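PDB 6OZU: eukaryotic translation initiation factor 4 gamma 5 from Trypanosoma cruzi, which probably acts as a scaffold in translation initiation, its MIF4G domain being of the kind that recruits the RNA helicase eIF4A. Local coordinates for residues 40-51 with 86-97. Residues are numbered along the deposited sequence; the frame is centred on the assembly and turned at random.
Sequences DKEIQDVIQVIF and FIRNAIIRQCQR
The D40 carboxylate lies almost flat over one face of the F86 ring, an unusual neighbour for an aromatic face: the two planes are only 10° apart, and OD1 sits 3.6 Å from CE1, nearer the rim than the centre. This contact joins two helices of the all-helical MIF4G domain, a HEAT-like stack, where 40-51 and 86-97 point the same general way but are splayed, their axes 9.6 Å apart at closest approach and crossing at -46°. The same ring meets I43 differently, at its edge, with CG2 of I43 near the ring plane and 3.6 Å from CD2 of F86. F86 holds CG opposite its own backbone N, which carries the ring across to the first turn of 40-51. Midway, I47 is a knob in the hole formed by I87, A90, I91 and Q94; its branches divide the work, CD1 turning to CG2 of I87 while CG2 packs 3.9 Å from CG1 of I91. Beyond it, Q94 serves two surroundings. Its CB makes a CH-pi contact over one face of the F51 ring, 20° off the normal, whereas a bend at chi2 brings its amide to that of Q48. NE2 of Q48 is 3.1 Å from OE1 of Q94, but the angle is too poor for a hydrogen bond. The buried flank is closed by neighbouring helices: I74 and V70 of helix 63-76 touch I87 and I91 respectively, and F138 of helix 118-144 packs edge-to-face with F51. At the far end the F51 ring takes a sulfur at its edge, with SG of C95 near the ring plane and 3.7 Å from CE2 of F51.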
loop_
_atom_site.group_PDB
_atom_site.type_symbol
_atom_site.label_atom_id
_atom_site.label_comp_id
_atom_site.label_asym_id
_atom_site.label_seq_id
_atom_site.Cartn_x
_atom_site.Cartn_y
_atom_site.Cartn_z
ATOM N N ASP A 40 21.353 -12.151 5.836
ATOM C CA ASP A 40 20.240 -11.994 4.890
ATOM C C ASP A 40 18.932 -12.378 5.579
ATOM O O ASP A 40 17.947 -11.647 5.451
ATOM C CB ASP A 40 20.425 -12.910 3.660
ATOM C CG ASP A 40 21.468 -12.524 2.625
ATOM O OD1 ASP A 40 21.908 -11.354 2.626
ATOM O OD2 ASP A 40 21.831 -13.392 1.797
ATOM N N LYS A 41 18.933 -13.516 6.332
ATOM C CA LYS A 41 17.771 -14.031 7.065
ATOM C C LYS A 41 17.284 -13.043 8.121
ATOM O O LYS A 41 16.079 -12.785 8.193
ATOM C CB LYS A 41 18.027 -15.438 7.639
ATOM N N GLU A 42 18.221 -12.438 8.882
ATOM C CA GLU A 42 17.947 -11.435 9.922
ATOM C C GLU A 42 17.320 -10.156 9.356
ATOM O O GLU A 42 16.387 -9.623 9.965
ATOM C CB GLU A 42 19.223 -11.098 10.701
ATOM C CG GLU A 42 19.686 -12.201 11.633
ATOM C CD GLU A 42 21.027 -11.986 12.308
ATOM O OE1 GLU A 42 21.877 -11.253 11.749
ATOM O OE2 GLU A 42 21.230 -12.563 13.399
ATOM N N ILE A 43 17.827 -9.675 8.193
ATOM C CA ILE A 43 17.338 -8.473 7.506
ATOM C C ILE A 43 15.956 -8.747 6.892
ATOM O O ILE A 43 15.044 -7.935 7.067
ATOM C CB ILE A 43 18.386 -7.913 6.483
ATOM C CG1 ILE A 43 19.698 -7.515 7.200
ATOM C CG2 ILE A 43 17.824 -6.710 5.709
ATOM C CD1 ILE A 43 20.904 -7.552 6.362
ATOM N N GLN A 44 15.792 -9.908 6.212
ATOM C CA GLN A 44 14.523 -10.332 5.598
ATOM C C GLN A 44 13.407 -10.422 6.650
ATOM O O GLN A 44 12.258 -10.074 6.364
ATOM C CB GLN A 44 14.699 -11.677 4.881
ATOM C CG GLN A 44 13.727 -11.917 3.739
ATOM C CD GLN A 44 14.236 -12.989 2.804
ATOM O OE1 GLN A 44 15.167 -12.774 2.023
ATOM N NE2 GLN A 44 13.656 -14.178 2.870
ATOM N N ASP A 45 13.772 -10.852 7.874
ATOM C CA ASP A 45 12.883 -10.977 9.025
ATOM C C ASP A 45 12.401 -9.603 9.491
ATOM O O ASP A 45 11.215 -9.459 9.767
ATOM C CB ASP A 45 13.583 -11.725 10.161
ATOM C CG ASP A 45 12.699 -11.951 11.357
ATOM O OD1 ASP A 45 11.897 -12.907 11.330
ATOM O OD2 ASP A 45 12.807 -11.171 12.322
ATOM N N VAL A 46 13.302 -8.596 9.543
ATOM C CA VAL A 46 12.971 -7.219 9.935
ATOM C C VAL A 46 11.898 -6.654 9.001
ATOM O O VAL A 46 10.932 -6.044 9.466
ATOM C CB VAL A 46 14.227 -6.298 9.990
ATOM C CG1 VAL A 46 13.841 -4.825 10.190
ATOM C CG2 VAL A 46 15.191 -6.749 11.080
ATOM N N ILE A 47 12.066 -6.871 7.684
ATOM C CA ILE A 47 11.140 -6.373 6.670
ATOM C C ILE A 47 9.808 -7.128 6.779
ATOM O O ILE A 47 8.771 -6.476 6.765
ATOM C CB ILE A 47 11.781 -6.351 5.243
ATOM C CG1 ILE A 47 13.088 -5.526 5.220
ATOM C CG2 ILE A 47 10.802 -5.875 4.154
ATOM C CD1 ILE A 47 13.017 -4.083 5.767
ATOM N N GLN A 48 9.855 -8.472 6.983
ATOM C CA GLN A 48 8.685 -9.346 7.149
ATOM C C GLN A 48 7.858 -8.912 8.378
ATOM O O GLN A 48 6.639 -8.806 8.281
ATOM C CB GLN A 48 9.131 -10.825 7.258
ATOM C CG GLN A 48 7.993 -11.851 7.394
ATOM C CD GLN A 48 7.676 -12.603 6.113
ATOM O OE1 GLN A 48 8.560 -13.153 5.441
ATOM N NE2 GLN A 48 6.396 -12.664 5.761
ATOM N N VAL A 49 8.531 -8.613 9.505
ATOM C CA VAL A 49 7.922 -8.169 10.764
ATOM C C VAL A 49 7.135 -6.870 10.580
ATOM O O VAL A 49 5.961 -6.811 10.955
ATOM C CB VAL A 49 8.980 -8.093 11.913
ATOM C CG1 VAL A 49 8.512 -7.215 13.079
ATOM C CG2 VAL A 49 9.323 -9.480 12.407
ATOM N N ILE A 50 7.773 -5.842 9.994
ATOM C CA ILE A 50 7.136 -4.546 9.763
ATOM C C ILE A 50 5.935 -4.705 8.806
ATOM O O ILE A 50 4.860 -4.166 9.090
ATOM C CB ILE A 50 8.172 -3.479 9.283
ATOM C CG1 ILE A 50 9.347 -3.330 10.298
ATOM C CG2 ILE A 50 7.484 -2.128 9.000
ATOM C CD1 ILE A 50 10.575 -2.626 9.809
ATOM N N PHE A 51 6.103 -5.487 7.708
ATOM C CA PHE A 51 5.049 -5.726 6.719
ATOM C C PHE A 51 3.822 -6.490 7.292
ATOM O O PHE A 51 2.693 -6.185 6.896
ATOM C CB PHE A 51 5.613 -6.391 5.462
ATOM C CG PHE A 51 6.091 -5.418 4.400
ATOM C CD1 PHE A 51 7.120 -4.518 4.665
ATOM C CD2 PHE A 51 5.544 -5.435 3.123
ATOM C CE1 PHE A 51 7.549 -3.617 3.689
ATOM C CE2 PHE A 51 5.996 -4.551 2.138
ATOM C CZ PHE A 51 6.994 -3.650 2.427
ATOM N N PHE A 86 20.258 -4.978 -0.518
ATOM C CA PHE A 86 19.508 -6.119 0.007
ATOM C C PHE A 86 18.176 -5.717 0.610
ATOM O O PHE A 86 17.181 -6.372 0.301
ATOM C CB PHE A 86 20.326 -6.982 0.987
ATOM C CG PHE A 86 19.582 -8.223 1.425
ATOM C CD1 PHE A 86 19.554 -9.355 0.618
ATOM C CD2 PHE A 86 18.854 -8.237 2.611
ATOM C CE1 PHE A 86 18.836 -10.488 1.002
ATOM C CE2 PHE A 86 18.119 -9.363 2.986
ATOM C CZ PHE A 86 18.128 -10.487 2.185
ATOM N N ILE A 87 18.143 -4.669 1.478
ATOM C CA ILE A 87 16.910 -4.170 2.121
ATOM C C ILE A 87 15.870 -3.823 1.062
ATOM O O ILE A 87 14.699 -4.186 1.203
ATOM C CB ILE A 87 17.161 -2.970 3.089
ATOM C CG1 ILE A 87 18.000 -3.381 4.308
ATOM C CG2 ILE A 87 15.833 -2.372 3.569
ATOM C CD1 ILE A 87 18.568 -2.204 5.127
ATOM N N ARG A 88 16.314 -3.114 0.007
ATOM C CA ARG A 88 15.497 -2.671 -1.121
ATOM C C ARG A 88 14.881 -3.829 -1.919
ATOM O O ARG A 88 13.712 -3.765 -2.291
ATOM C CB ARG A 88 16.304 -1.730 -2.015
ATOM C CG ARG A 88 16.414 -0.336 -1.417
ATOM C CD ARG A 88 17.540 0.452 -2.033
ATOM N NE ARG A 88 17.542 1.829 -1.556
ATOM C CZ ARG A 88 18.166 2.252 -0.466
ATOM N NH1 ARG A 88 18.838 1.397 0.297
ATOM N NH2 ARG A 88 18.117 3.528 -0.122
ATOM N N ASN A 89 15.637 -4.897 -2.127
ATOM C CA ASN A 89 15.155 -6.088 -2.817
ATOM C C ASN A 89 14.248 -6.914 -1.915
ATOM O O ASN A 89 13.371 -7.609 -2.430
ATOM C CB ASN A 89 16.319 -6.903 -3.378
ATOM C CG ASN A 89 16.985 -6.208 -4.534
ATOM O OD1 ASN A 89 16.373 -5.913 -5.575
ATOM N ND2 ASN A 89 18.245 -5.899 -4.364
ATOM N N ALA A 90 14.416 -6.801 -0.572
ATOM C CA ALA A 90 13.559 -7.492 0.393
ATOM C C ALA A 90 12.189 -6.793 0.459
ATOM O O ALA A 90 11.179 -7.488 0.571
ATOM C CB ALA A 90 14.214 -7.535 1.757
ATOM N N ILE A 91 12.150 -5.427 0.347
ATOM C CA ILE A 91 10.908 -4.626 0.269
ATOM C C ILE A 91 10.152 -5.000 -1.022
ATOM O O ILE A 91 8.965 -5.283 -0.941
ATOM C CB ILE A 91 11.127 -3.093 0.450
ATOM C CG1 ILE A 91 11.644 -2.772 1.870
ATOM C CG2 ILE A 91 9.835 -2.317 0.202
ATOM C CD1 ILE A 91 12.508 -1.507 1.958
ATOM N N ILE A 92 10.856 -5.118 -2.175
ATOM C CA ILE A 92 10.268 -5.541 -3.467
ATOM C C ILE A 92 9.590 -6.911 -3.330
ATOM O O ILE A 92 8.404 -7.029 -3.637
ATOM C CB ILE A 92 11.308 -5.516 -4.626
ATOM C CG1 ILE A 92 11.682 -4.068 -5.009
ATOM C CG2 ILE A 92 10.826 -6.312 -5.851
ATOM C CD1 ILE A 92 12.988 -3.919 -5.820
ATOM N N ARG A 93 10.322 -7.905 -2.823
ATOM C CA ARG A 93 9.846 -9.273 -2.599
ATOM C C ARG A 93 8.681 -9.329 -1.606
ATOM O O ARG A 93 7.702 -10.035 -1.856
ATOM C CB ARG A 93 10.999 -10.209 -2.145
ATOM C CG ARG A 93 11.944 -10.593 -3.263
ATOM C CD ARG A 93 12.981 -11.652 -2.862
ATOM N NE ARG A 93 14.337 -11.092 -2.787
ATOM C CZ ARG A 93 14.980 -10.814 -1.652
ATOM N NH1 ARG A 93 14.421 -11.090 -0.474
ATOM N NH2 ARG A 93 16.193 -10.274 -1.685
ATOM N N GLN A 94 8.791 -8.612 -0.474
ATOM C CA GLN A 94 7.731 -8.610 0.534
ATOM C C GLN A 94 6.459 -7.876 0.045
ATOM O O GLN A 94 5.370 -8.273 0.455
ATOM C CB GLN A 94 8.233 -8.099 1.896
ATOM C CG GLN A 94 7.401 -8.541 3.120
ATOM C CD GLN A 94 7.229 -10.028 3.316
ATOM O OE1 GLN A 94 6.110 -10.524 3.488
ATOM N NE2 GLN A 94 8.320 -10.768 3.318
ATOM N N CYS A 95 6.584 -6.896 -0.887
ATOM C CA CYS A 95 5.442 -6.185 -1.524
ATOM C C CYS A 95 4.740 -7.170 -2.432
ATOM O O CYS A 95 3.522 -7.227 -2.477
ATOM C CB CYS A 95 5.922 -4.983 -2.333
ATOM S SG CYS A 95 6.189 -3.487 -1.363
ATOM N N GLN A 96 5.534 -7.920 -3.191
ATOM C CA GLN A 96 5.051 -8.933 -4.113
ATOM C C GLN A 96 4.242 -9.974 -3.346
ATOM O O GLN A 96 3.110 -10.235 -3.734
ATOM C CB GLN A 96 6.209 -9.558 -4.889
ATOM C CG GLN A 96 5.796 -10.235 -6.179
ATOM C CD GLN A 96 6.967 -11.042 -6.647
ATOM O OE1 GLN A 96 7.145 -12.203 -6.247
ATOM N NE2 GLN A 96 7.833 -10.414 -7.443
ATOM N N ARG A 97 4.760 -10.460 -2.196
ATOM C CA ARG A 97 4.094 -11.469 -1.392
ATOM C C ARG A 97 2.796 -10.960 -0.769
ATOM O O ARG A 97 1.761 -11.610 -0.902
ATOM C CB ARG A 97 5.040 -12.081 -0.355
ATOM C CG ARG A 97 4.462 -13.355 0.245
ATOM C CD ARG A 97 5.244 -13.868 1.445
ATOM N NE ARG A 97 4.386 -14.466 2.478
ATOM C CZ ARG A 97 3.813 -15.664 2.399
ATOM N NH1 ARG A 97 3.059 -16.112 3.394
ATOM N NH2 ARG A 97 4.003 -16.432 1.330
#